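Local coordinates for protein NADP-dependent 2-hydroxyacid dehydrogenase (Rhizobium etli, PDB 4XCV) that probably catalyses the NADP(H)-dependent interconversion of 2-hydroxyacids and 2-oxoacids, at residues V313-R316 with A317-Y320; L293-H296 with V297-Q300; H121-H124 with Q125-E129; L215-K218 with L219-G223. All blocks are in the same frame, centred on the assembly; numbering follows the deposited sequence.

Contact 1. Residues V313-R316 with A317-Y320; sequences VIDR and AAGY. With NDP (NADPH dihydro-nicotinamide-adenine-dinucleotide phosphate), chain B.
Asp315 and the C-terminal residue Tyr320 meet backbone to backbone. Asp315 N donates to the terminal carboxylate atom Tyr320 O at 2.9 Å. Gly319 N reaches Asp315 O at 2.8 Å, almost head-on to the carbonyl. The Asp315 side chain closes the same turn: its OD1 accepts from Ala318 N at 3.1 Å, with the donor well above the carboxylate plane. CG of Asp315 stands opposite the backbone N (chi1 180°). This swings the carboxylate over the turn, where CG lies 3.5 Å from Ala318 CB. Asp315 is paired with two successive residues, Gly319 and Tyr320, so the chain reverses through a G1 beta bulge. Phi of Gly319 is 89°, where a CB would jam against the carbonyl O of Ala318. The reversal delivers the Tyr320 ring to the NADPH. One ring face takes the adenine atom C8A, which lies 3.5 Å off the ring plane, displaced from its centre. Tyr320 OH donates to phosphate oxygen O2X of the cofactor at 2.6 Å, and O2X lies in the ring plane at its edge. Arg171 NE bonds the same hydroxyl. Tyr320 thus contacts the 2'-phosphate, the group that sets NADP apart from NAD. A water donates to Tyr320 OXT, and Ile314 CG2 packs near that oxygen. Further out, Ile314 and Arg316 touch strand 91-92, and Arg316 NH1 bonds Pro87 O.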
loop_
_atom_site.group_PDB
_atom_site.type_symbol
_atom_site.label_atom_id
_atom_site.label_comp_id
_atom_site.label_asym_id
_atom_site.label_seq_id
_atom_site.Cartn_x
_atom_site.Cartn_y
_atom_site.Cartn_z
ATOM N N VAL A 313 -20.017 17.549 15.545
ATOM C CA VAL A 313 -20.172 18.961 15.831
ATOM C C VAL A 313 -18.812 19.556 16.097
ATOM O O VAL A 313 -18.011 18.977 16.858
ATOM C CB VAL A 313 -21.112 19.214 17.008
ATOM C CG1 VAL A 313 -21.231 20.697 17.335
ATOM C CG2 VAL A 313 -22.490 18.600 16.757
ATOM N N ILE A 314 -18.532 20.662 15.468
ATOM C CA ILE A 314 -17.244 21.260 15.697
ATOM C C ILE A 314 -17.192 22.027 17.001
ATOM O O ILE A 314 -18.174 22.560 17.543
ATOM C CB ILE A 314 -16.810 22.074 14.524
ATOM C CG1 ILE A 314 -17.673 23.286 14.401
ATOM C CG2 ILE A 314 -16.787 21.206 13.235
ATOM C CD1 ILE A 314 -17.019 24.518 14.906
ATOM N N ASP A 315 -15.967 22.118 17.479
ATOM C CA ASP A 315 -15.647 22.800 18.723
ATOM C C ASP A 315 -15.292 24.222 18.347
ATOM O O ASP A 315 -14.214 24.505 17.834
ATOM C CB ASP A 315 -14.446 22.060 19.353
ATOM C CG ASP A 315 -13.966 22.642 20.670
ATOM O OD1 ASP A 315 -14.204 23.818 20.975
ATOM O OD2 ASP A 315 -13.279 21.867 21.384
ATOM N N ARG A 316 -16.239 25.133 18.559
ATOM C CA ARG A 316 -16.048 26.500 18.106
ATOM C C ARG A 316 -14.824 27.181 18.702
ATOM O O ARG A 316 -14.071 27.836 18.002
ATOM C CB ARG A 316 -17.280 27.388 18.425
ATOM C CG ARG A 316 -18.481 27.132 17.555
ATOM C CD ARG A 316 -18.300 27.732 16.162
ATOM N NE ARG A 316 -18.565 29.175 16.050
ATOM C CZ ARG A 316 -19.777 29.748 15.989
ATOM N NH1 ARG A 316 -20.898 29.025 16.089
ATOM N NH2 ARG A 316 -19.862 31.077 15.872
ATOM N N ALA A 317 -14.597 26.977 19.991
ATOM C CA ALA A 317 -13.481 27.607 20.650
ATOM C C ALA A 317 -12.150 27.080 20.092
ATOM O O ALA A 317 -11.178 27.823 19.968
ATOM C CB ALA A 317 -13.582 27.374 22.147
ATOM N N ALA A 318 -12.108 25.792 19.731
ATOM C CA ALA A 318 -10.877 25.198 19.208
ATOM C C ALA A 318 -10.690 25.460 17.721
ATOM O O ALA A 318 -9.564 25.404 17.232
ATOM C CB ALA A 318 -10.895 23.702 19.463
ATOM N N GLY A 319 -11.784 25.671 17.015
ATOM C CA GLY A 319 -11.758 25.982 15.601
ATOM C C GLY A 319 -11.791 24.824 14.634
ATOM O O GLY A 319 -11.507 25.025 13.446
ATOM N N TYR A 320 -12.131 23.633 15.086
ATOM C CA TYR A 320 -12.231 22.455 14.231
ATOM C C TYR A 320 -13.113 21.415 14.888
ATOM O O TYR A 320 -13.477 21.596 16.088
ATOM C CB TYR A 320 -10.816 21.864 13.936
ATOM C CG TYR A 320 -10.160 21.271 15.144
ATOM C CD1 TYR A 320 -9.401 22.039 15.998
ATOM C CD2 TYR A 320 -10.302 19.923 15.417
ATOM C CE1 TYR A 320 -8.816 21.509 17.134
ATOM C CE2 TYR A 320 -9.746 19.356 16.546
ATOM C CZ TYR A 320 -8.995 20.147 17.403
ATOM O OH TYR A 320 -8.410 19.635 18.519
ATOM O OXT TYR A 320 -13.501 20.435 14.226
HETATM P PA NDP B . -10.716 15.354 13.229
HETATM O O1A NDP B . -11.438 14.077 13.530
HETATM O O2A NDP B . -11.305 16.687 13.645
HETATM O O5B NDP B . -9.249 15.207 13.848
HETATM C C5B NDP B . -8.374 16.340 13.844
HETATM C C4B NDP B . -7.109 15.928 14.558
HETATM O O4B NDP B . -6.178 17.000 14.447
HETATM C C3B NDP B . -7.342 15.659 16.026
HETATM O O3B NDP B . -6.517 14.562 16.470
HETATM C C2B NDP B . -6.884 16.959 16.631
HETATM O O2B NDP B . -6.404 16.869 18.000
HETATM C C1B NDP B . -5.707 17.311 15.723
HETATM N N9A NDP B . -5.324 18.722 15.793
HETATM C C8A NDP B . -6.123 19.760 15.472
HETATM N N7A NDP B . -5.469 20.928 15.759
HETATM C C5A NDP B . -4.267 20.573 16.304
HETATM C C6A NDP B . -3.208 21.296 16.852
HETATM N N6A NDP B . -3.199 22.629 16.847
HETATM N N1A NDP B . -2.167 20.611 17.341
HETATM C C2A NDP B . -2.152 19.261 17.320
HETATM N N3A NDP B . -3.138 18.496 16.822
HETATM C C4A NDP B . -4.175 19.200 16.318
HETATM O O3 NDP B . -10.424 15.466 11.651
HETATM P PN NDP B . -10.330 14.303 10.545
HETATM O O1N NDP B . -9.344 13.301 11.045
HETATM O O2N NDP B . -11.649 13.796 10.202
HETATM O O5D NDP B . -9.797 15.118 9.305
HETATM C C5D NDP B . -8.576 15.867 9.389
HETATM C C4D NDP B . -8.570 16.847 8.209
HETATM O O4D NDP B . -8.377 16.143 6.990
HETATM C C3D NDP B . -9.852 17.599 7.982
HETATM O O3D NDP B . -9.942 18.755 8.834
HETATM C C2D NDP B . -9.805 17.963 6.507
HETATM O O2D NDP B . -9.258 19.296 6.358
HETATM C C1D NDP B . -8.811 17.000 5.925
HETATM N N1N NDP B . -9.317 16.119 4.869
HETATM C C2N NDP B . -8.664 16.029 3.667
HETATM C C3N NDP B . -9.165 15.302 2.641
HETATM C C7N NDP B . -8.481 15.156 1.383
HETATM O O7N NDP B . -9.175 14.789 0.405
HETATM N N7N NDP B . -7.185 15.355 1.226
HETATM C C4N NDP B . -10.405 14.518 2.828
HETATM C C5N NDP B . -10.984 14.663 4.152
HETATM C C6N NDP B . -10.507 15.429 5.108
HETATM P P2B NDP B . -7.397 16.330 19.163
HETATM O O1X NDP B . -6.678 16.617 20.441
HETATM O O2X NDP B . -8.686 17.116 18.999
HETATM O O3X NDP B . -7.645 14.903 18.889
HETATM O O HOH W 1 -15.172 18.242 15.016
HETATM O O HOH W 2 -16.433 25.788 21.910
#

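Contact 2. Residues L293-H296 with V297-Q300; sequences LFRH and VEMQ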
loop_
_atom_site.group_PDB
_atom_site.type_symbol
_atom_site.label_atom_id
_atom_site.label_comp_id
_atom_site.label_asym_id
_atom_site.label_seq_id
_atom_site.Cartn_x
_atom_site.Cartn_y
_atom_site.Cartn_z
ATOM N N LEU A 293 -22.684 13.462 0.828
ATOM C CA LEU A 293 -22.938 14.653 1.668
ATOM C C LEU A 293 -24.420 14.728 2.089
ATOM O O LEU A 293 -24.753 15.000 3.214
ATOM C CB LEU A 293 -22.542 15.960 0.910
ATOM C CG LEU A 293 -22.879 17.292 1.548
ATOM C CD1 LEU A 293 -22.213 17.434 2.911
ATOM C CD2 LEU A 293 -22.450 18.388 0.574
ATOM N N PHE A 294 -25.306 14.501 1.116
ATOM C CA PHE A 294 -26.729 14.632 1.349
ATOM C C PHE A 294 -27.233 13.505 2.209
ATOM O O PHE A 294 -28.025 13.743 3.093
ATOM C CB PHE A 294 -27.455 14.752 -0.005
ATOM C CG PHE A 294 -27.049 15.978 -0.713
ATOM C CD1 PHE A 294 -27.681 17.155 -0.419
ATOM C CD2 PHE A 294 -25.928 16.011 -1.529
ATOM C CE1 PHE A 294 -27.264 18.335 -0.956
ATOM C CE2 PHE A 294 -25.499 17.202 -2.069
ATOM C CZ PHE A 294 -26.202 18.361 -1.781
ATOM N N ARG A 295 -26.749 12.286 2.010
ATOM C CA ARG A 295 -27.117 11.224 2.922
ATOM C C ARG A 295 -26.702 11.511 4.371
ATOM O O ARG A 295 -27.448 11.246 5.321
ATOM C CB ARG A 295 -26.498 9.892 2.484
ATOM C CG ARG A 295 -26.955 9.359 1.154
ATOM C CD ARG A 295 -28.452 9.162 1.043
ATOM N NE ARG A 295 -29.140 10.390 0.622
ATOM C CZ ARG A 295 -29.157 10.899 -0.602
ATOM N NH1 ARG A 295 -29.854 12.021 -0.841
ATOM N NH2 ARG A 295 -28.518 10.294 -1.617
ATOM N N HIS A 296 -25.517 12.092 4.520
ATOM C CA HIS A 296 -25.015 12.480 5.859
ATOM C C HIS A 296 -25.908 13.529 6.530
ATOM O O HIS A 296 -26.274 13.420 7.708
ATOM C CB HIS A 296 -23.556 12.982 5.675
ATOM C CG HIS A 296 -23.106 13.981 6.688
ATOM N ND1 HIS A 296 -22.673 13.647 7.944
ATOM C CD2 HIS A 296 -23.006 15.331 6.597
ATOM C CE1 HIS A 296 -22.313 14.746 8.588
ATOM N NE2 HIS A 296 -22.531 15.783 7.797
ATOM N N VAL A 297 -26.280 14.556 5.773
ATOM C CA VAL A 297 -27.090 15.619 6.329
ATOM C C VAL A 297 -28.471 15.075 6.719
ATOM O O VAL A 297 -29.022 15.358 7.796
ATOM C CB VAL A 297 -27.230 16.834 5.383
ATOM C CG1 VAL A 297 -28.222 17.798 5.960
ATOM C CG2 VAL A 297 -25.875 17.495 5.167
ATOM N N GLU A 298 -29.051 14.278 5.814
ATOM C CA GLU A 298 -30.355 13.659 6.082
ATOM C C GLU A 298 -30.336 12.812 7.377
ATOM O O GLU A 298 -31.284 12.874 8.158
ATOM C CB GLU A 298 -30.764 12.800 4.887
ATOM C CG GLU A 298 -31.132 13.597 3.644
ATOM C CD GLU A 298 -31.114 12.714 2.405
ATOM O OE1 GLU A 298 -30.863 11.466 2.521
ATOM O OE2 GLU A 298 -31.359 13.235 1.288
ATOM N N MET A 299 -29.283 12.057 7.563
ATOM C CA MET A 299 -29.146 11.206 8.745
ATOM C C MET A 299 -29.054 12.046 9.994
ATOM O O MET A 299 -29.637 11.699 11.022
ATOM C CB MET A 299 -27.916 10.320 8.643
ATOM C CG MET A 299 -27.477 9.711 9.951
ATOM S SD MET A 299 -26.261 8.454 9.606
ATOM C CE MET A 299 -25.490 9.059 8.190
ATOM N N GLN A 300 -28.275 13.137 9.945
ATOM C CA GLN A 300 -28.172 13.994 11.133
ATOM C C GLN A 300 -29.455 14.705 11.463
ATOM O O GLN A 300 -29.800 14.900 12.628
ATOM C CB GLN A 300 -26.979 14.959 11.005
ATOM C CG GLN A 300 -25.643 14.227 10.931
ATOM C CD GLN A 300 -25.333 13.420 12.171
ATOM O OE1 GLN A 300 -25.638 13.829 13.285
ATOM N NE2 GLN A 300 -24.783 12.251 11.985
HETATM O O HOH W 3 -23.702 11.215 9.452
#
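Leu293 begins the contact by packing its CD1 at 4.3 Å from Val297 CG2. Leu293 O takes Val297 N in an ordinary helical bond. Both side chains also touch Leu52 of strand 50-54, so this flank of helix 292-305 lies on the five-stranded parallel sheet. Phe294 O accepts Glu298 N at 3.0 Å. The chain of Glu298 runs beside that carbonyl, with CG of Glu298 3.2 Å from Phe294 O. The Phe294 ring packs on Val22 and Leu23 of helix 16-23. The Arg295 and Glu298 side chains run next to each other in the same direction, and the arginine grips the carboxylate side-on. Arg295 NE meets Glu298 OE1 at 2.8 Å, and Arg295 NH1 meets Glu298 OE2 at 2.9 Å with a nearly straight bond of 177°. Both oxygens lie in the guanidinium plane, while the carboxylate is turned 29° against it. Bends at chi2 and chi3 (86°) curl the arginine round to present this edge. Phe27 N holds Glu298 OE2 as well. With an alanine here in place of Glu298, the guanidinium of Arg295 would probably be freer to turn and Phe27 N would lose this acceptor. His296 stands obliquely across from Gln300, and a water joins them, 3.0 Å from His296 ND1 and 2.9 Å from Gln300 NE2. Gln300 OE1 is taken by Gln311 N, and the His296 ring meets Phe94. Two bonds at one arginine edge should fix the rotation of both charged groups, and their mutual neutralisation probably eases the cost of partial burial.

Contact 3. Residues H121-H124 with Q125-E129; sequences HDSH and QRRRE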
loop_
_atom_site.group_PDB
_atom_site.type_symbol
_atom_site.label_atom_id
_atom_site.label_comp_id
_atom_site.label_asym_id
_atom_site.label_seq_id
_atom_site.Cartn_x
_atom_site.Cartn_y
_atom_site.Cartn_z
ATOM N N HIS A 121 12.363 2.729 -8.778
ATOM C CA HIS A 121 11.874 1.660 -9.629
ATOM C C HIS A 121 11.276 2.209 -10.903
ATOM O O HIS A 121 11.538 1.674 -12.004
ATOM C CB HIS A 121 10.851 0.784 -8.911
ATOM C CG HIS A 121 11.484 -0.166 -7.955
ATOM N ND1 HIS A 121 11.019 -0.367 -6.679
ATOM C CD2 HIS A 121 12.509 -1.035 -8.104
ATOM C CE1 HIS A 121 11.736 -1.302 -6.082
ATOM N NE2 HIS A 121 12.664 -1.711 -6.920
ATOM N N ASP A 122 10.492 3.247 -10.782
ATOM C CA ASP A 122 9.850 3.768 -11.961
ATOM C C ASP A 122 10.826 4.488 -12.888
ATOM O O ASP A 122 10.735 4.349 -14.099
ATOM C CB ASP A 122 8.661 4.605 -11.552
ATOM C CG ASP A 122 7.884 5.038 -12.700
ATOM O OD1 ASP A 122 7.193 4.172 -13.317
ATOM O OD2 ASP A 122 7.992 6.224 -13.030
ATOM N N SER A 123 11.777 5.223 -12.313
ATOM C CA SER A 123 12.804 5.865 -13.115
ATOM C C SER A 123 13.616 4.856 -13.917
ATOM O O SER A 123 13.882 5.037 -15.116
ATOM C CB SER A 123 13.700 6.697 -12.201
ATOM O OG SER A 123 14.752 7.327 -12.927
ATOM N N HIS A 124 14.036 3.785 -13.280
ATOM C CA HIS A 124 14.779 2.739 -13.991
ATOM C C HIS A 124 13.913 2.009 -15.028
ATOM O O HIS A 124 14.379 1.714 -16.109
ATOM C CB HIS A 124 15.387 1.756 -13.009
ATOM C CG HIS A 124 16.471 2.340 -12.172
ATOM N ND1 HIS A 124 17.621 2.863 -12.713
ATOM C CD2 HIS A 124 16.621 2.403 -10.827
ATOM C CE1 HIS A 124 18.401 3.296 -11.734
ATOM N NE2 HIS A 124 17.833 2.976 -10.587
ATOM N N GLN A 125 12.651 1.732 -14.684
ATOM C CA GLN A 125 11.758 1.037 -15.611
ATOM C C GLN A 125 11.610 1.842 -16.908
ATOM O O GLN A 125 11.707 1.283 -18.012
ATOM C CB GLN A 125 10.396 0.779 -14.984
ATOM C CG GLN A 125 9.486 0.027 -15.933
ATOM C CD GLN A 125 8.110 -0.231 -15.401
ATOM O OE1 GLN A 125 7.874 -0.181 -14.195
ATOM N NE2 GLN A 125 7.195 -0.478 -16.275
ATOM N N ARG A 126 11.471 3.155 -16.792
ATOM C CA ARG A 126 11.286 3.998 -17.976
ATOM C C ARG A 126 12.515 4.018 -18.879
ATOM O O ARG A 126 12.416 4.388 -20.058
ATOM C CB ARG A 126 10.934 5.415 -17.545
ATOM C CG ARG A 126 9.547 5.499 -16.955
ATOM C CD ARG A 126 9.256 6.860 -16.353
ATOM N NE ARG A 126 7.898 6.873 -15.813
ATOM C CZ ARG A 126 6.792 7.107 -16.511
ATOM N NH1 ARG A 126 6.871 7.450 -17.795
ATOM N NH2 ARG A 126 5.599 7.073 -15.904
ATOM N N ARG A 127 13.667 3.673 -18.313
ATOM C CA ARG A 127 14.930 3.620 -19.018
ATOM C C ARG A 127 15.341 2.226 -19.363
ATOM O O ARG A 127 16.449 2.027 -19.870
ATOM C CB ARG A 127 16.009 4.289 -18.159
ATOM C CG ARG A 127 15.712 5.766 -18.053
ATOM C CD ARG A 127 16.748 6.596 -17.334
ATOM N NE ARG A 127 16.605 6.370 -15.926
ATOM C CZ ARG A 127 17.340 6.969 -14.983
ATOM N NH1 ARG A 127 18.259 7.851 -15.324
ATOM N NH2 ARG A 127 17.152 6.664 -13.715
ATOM N N ARG A 128 14.443 1.255 -19.189
ATOM C CA ARG A 128 14.728 -0.149 -19.471
ATOM C C ARG A 128 15.951 -0.654 -18.750
ATOM O O ARG A 128 16.746 -1.417 -19.295
ATOM C CB ARG A 128 14.828 -0.411 -20.986
ATOM C CG ARG A 128 13.598 0.012 -21.747
ATOM C CD ARG A 128 13.756 -0.154 -23.250
ATOM N NE ARG A 128 12.484 0.038 -23.923
ATOM C CZ ARG A 128 11.624 -0.955 -24.216
ATOM N NH1 ARG A 128 11.929 -2.243 -23.979
ATOM N NH2 ARG A 128 10.446 -0.662 -24.782
ATOM N N GLU A 129 16.082 -0.223 -17.491
ATOM C CA GLU A 129 17.218 -0.587 -16.624
ATOM C C GLU A 129 16.779 -1.541 -15.516
ATOM O O GLU A 129 15.891 -1.220 -14.758
ATOM C CB GLU A 129 17.789 0.694 -16.005
ATOM C CG GLU A 129 18.490 1.599 -17.008
ATOM C CD GLU A 129 18.815 3.015 -16.480
ATOM O OE1 GLU A 129 18.383 3.486 -15.363
ATOM O OE2 GLU A 129 19.525 3.719 -17.253
#
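His124 and Glu129 join in a His-carboxylate hydrogen bond, ND1 of His124 donating to OE1 of Glu129 at 2.8 Å. The oxygen lies in the ring plane and is met on its anti side, and the carboxylate is turned 48° from the ring. A leucine in place of His124 would probably leave Glu129 OE1 without this donor and the carboxylate freer to turn.

Among the charged pairs, Glu129 OE1 also lies over one face of the Arg127 guanidinium, where charge alone acts. Asp122, modelled in two conformers, puts OD2 of one of them 2.9 Å from Arg126 NE, at the guanidinium edge. With that conformer, OD2 also bridges to Arg126 of the second subunit, and the reciprocal pair is made there, so the charges sit at the dimer interface.

Backbone carbonyls take several more donors. Arg127 NE reaches Ser123 O at 3.1 Å from above the carbonyl plane, its chain bent at chi3 (-76°). Glu129 N at 2.9 Å and Arg127 N at 3.0 Å come to His124 O from opposite faces of its carbonyl plane.

Arg128 has positive phi, and its N bonds Gln125 O. Together with the Glu129 N bond to His124 O, this is a Schellman motif, which ends helix 118-126.

Contact 4. Residues L215-K218 with L219-G223; sequences LFKK and LRRDG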
loop_
_atom_site.group_PDB
_atom_site.type_symbol
_atom_site.label_atom_id
_atom_site.label_comp_id
_atom_site.label_asym_id
_atom_site.label_seq_id
_atom_site.Cartn_x
_atom_site.Cartn_y
_atom_site.Cartn_z
ATOM N N LEU A 215 10.451 22.907 10.787
ATOM C CA LEU A 215 9.879 21.609 11.129
ATOM C C LEU A 215 10.618 20.476 10.402
ATOM O O LEU A 215 10.947 19.454 10.985
ATOM C CB LEU A 215 8.388 21.609 10.818
ATOM C CG LEU A 215 7.643 20.321 11.138
ATOM C CD1 LEU A 215 6.246 20.630 11.649
ATOM C CD2 LEU A 215 7.588 19.377 9.960
ATOM N N PHE A 216 10.892 20.647 9.105
ATOM C CA PHE A 216 11.519 19.566 8.345
ATOM C C PHE A 216 12.910 19.223 8.858
ATOM O O PHE A 216 13.311 18.064 8.867
ATOM C CB PHE A 216 11.608 19.893 6.850
ATOM C CG PHE A 216 10.267 20.168 6.192
ATOM C CD1 PHE A 216 9.151 19.420 6.487
ATOM C CD2 PHE A 216 10.143 21.200 5.290
ATOM C CE1 PHE A 216 7.941 19.699 5.889
ATOM C CE2 PHE A 216 8.944 21.490 4.696
ATOM C CZ PHE A 216 7.832 20.728 5.003
ATOM N N LYS A 217 13.613 20.255 9.328
ATOM C CA LYS A 217 14.951 20.054 9.913
ATOM C C LYS A 217 14.927 19.316 11.242
ATOM O O LYS A 217 16.005 18.919 11.727
ATOM C CB LYS A 217 15.684 21.388 10.053
ATOM C CG LYS A 217 16.149 21.981 8.731
ATOM C CD LYS A 217 16.652 23.387 8.926
ATOM C CE LYS A 217 16.670 24.163 7.632
ATOM N NZ LYS A 217 17.254 23.424 6.486
ATOM N N LYS A 218 13.739 19.149 11.852
ATOM C CA LYS A 218 13.607 18.400 13.119
ATOM C C LYS A 218 13.289 16.918 12.935
ATOM O O LYS A 218 13.400 16.136 13.873
ATOM C CB LYS A 218 12.547 19.055 13.984
ATOM C CG LYS A 218 13.027 20.387 14.541
ATOM C CD LYS A 218 11.915 21.030 15.339
ATOM C CE LYS A 218 12.273 22.376 15.906
ATOM N NZ LYS A 218 10.966 23.027 16.232
ATOM N N LEU A 219 12.949 16.502 11.726
ATOM C CA LEU A 219 12.646 15.092 11.468
ATOM C C LEU A 219 13.893 14.251 11.599
ATOM O O LEU A 219 15.027 14.752 11.491
ATOM C CB LEU A 219 12.056 14.935 10.066
ATOM C CG LEU A 219 10.632 15.481 9.942
ATOM C CD1 LEU A 219 10.199 15.579 8.477
ATOM C CD2 LEU A 219 9.644 14.647 10.735
ATOM N N ARG A 220 13.700 12.959 11.823
ATOM C CA ARG A 220 14.814 12.082 12.081
ATOM C C ARG A 220 15.787 12.048 10.874
ATOM O O ARG A 220 15.344 11.755 9.741
ATOM C CB ARG A 220 14.343 10.686 12.473
ATOM C CG ARG A 220 15.517 9.794 12.793
ATOM C CD ARG A 220 15.233 8.716 13.806
ATOM N NE ARG A 220 14.244 7.755 13.361
ATOM C CZ ARG A 220 13.739 6.820 14.154
ATOM N NH1 ARG A 220 14.147 6.743 15.427
ATOM N NH2 ARG A 220 12.831 5.962 13.701
ATOM N N ARG A 221 17.084 12.293 11.145
ATOM C CA ARG A 221 18.122 12.344 10.073
ATOM C C ARG A 221 18.903 11.032 9.924
ATOM O O ARG A 221 19.597 10.850 8.906
ATOM C CB ARG A 221 19.112 13.468 10.327
ATOM C CG ARG A 221 18.513 14.843 10.130
ATOM C CD ARG A 221 19.373 15.918 10.748
ATOM N NE ARG A 221 18.686 17.199 10.607
ATOM C CZ ARG A 221 19.256 18.391 10.663
ATOM N NH1 ARG A 221 20.573 18.521 10.859
ATOM N NH2 ARG A 221 18.500 19.459 10.508
ATOM N N ASP A 222 18.849 10.144 10.910
ATOM C CA ASP A 222 19.700 8.974 10.857
ATOM C C ASP A 222 18.889 7.694 10.833
ATOM O O ASP A 222 19.313 6.666 11.362
ATOM C CB ASP A 222 20.711 8.993 12.016
ATOM C CG ASP A 222 20.057 8.899 13.400
ATOM O OD1 ASP A 222 18.809 8.982 13.519
ATOM O OD2 ASP A 222 20.818 8.755 14.387
ATOM N N GLY A 223 17.719 7.779 10.194
ATOM C CA GLY A 223 16.797 6.657 10.100
ATOM C C GLY A 223 17.007 5.719 8.914
ATOM O O GLY A 223 17.874 5.916 8.057
HETATM O O HOH W 4 15.586 16.604 9.432
HETATM O O HOH W 5 16.938 16.443 13.071
#
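The Phe216 ring takes Leu219 at its edge, CD1 to CD1 at 4.5 Å, close to the ring plane. The guanidinium of Arg221 has Lys217 CA in its plane at the edge. The Phe216 and Leu219 pair spans a type I beta turn, and Arg221 follows it. Here helix 213-216 gives way to the loop toward strand 229-232, within the Rossmann-type nucleotide-binding domain. Leu219 N closes the turn on Phe216 O at 3.3 Å, from above the carbonyl plane. The apolar partners face inward. Leu219 meets Leu191 of helix 187-192 and Leu197 of strand 196-199, while the Phe216 ring meets that of Phe230 and packs on helix 241-250. The turn thus packs against both helices and the seven-stranded parallel sheet. Lys218 points its amine to Asp188 and Glu214.

On the outer side Arg221 reaches back, its chain extended from CG to NE (chi2 164°, chi3 -176°). The NH2 of Arg221 passes 3.4 Å from Lys217 CB. One water donates to Phe216 O and Leu219 O, 2.8 Å from each. A second donates to Lys217 O and Leu219 O. Lys217 O also receives Arg221 NH2 at 2.8 Å, in a weak bond bent to 129°.

Overall arrangement
From the N terminus the chain first builds the five-stranded parallel sheet, then passes through helix 100-116 to contact 3. There helix 118-126 ends, far from the chain centre and against the second subunit. Contact 4 follows in the seven-stranded domain, in the loop from helix 213-216 toward strand 229-232. Contact 2 lies on helix 292-305, back on the five-stranded sheet. Contact 1, the C-terminal turn, links strand 91-92 of that sheet to the cofactor bound by the seven-stranded domain. All four are local and in series, so none nests or crosses. Contacts 1 and 2 come within about 7 Å at their nearest atoms; contact 3 lies on the opposite side of the chain's centre from both.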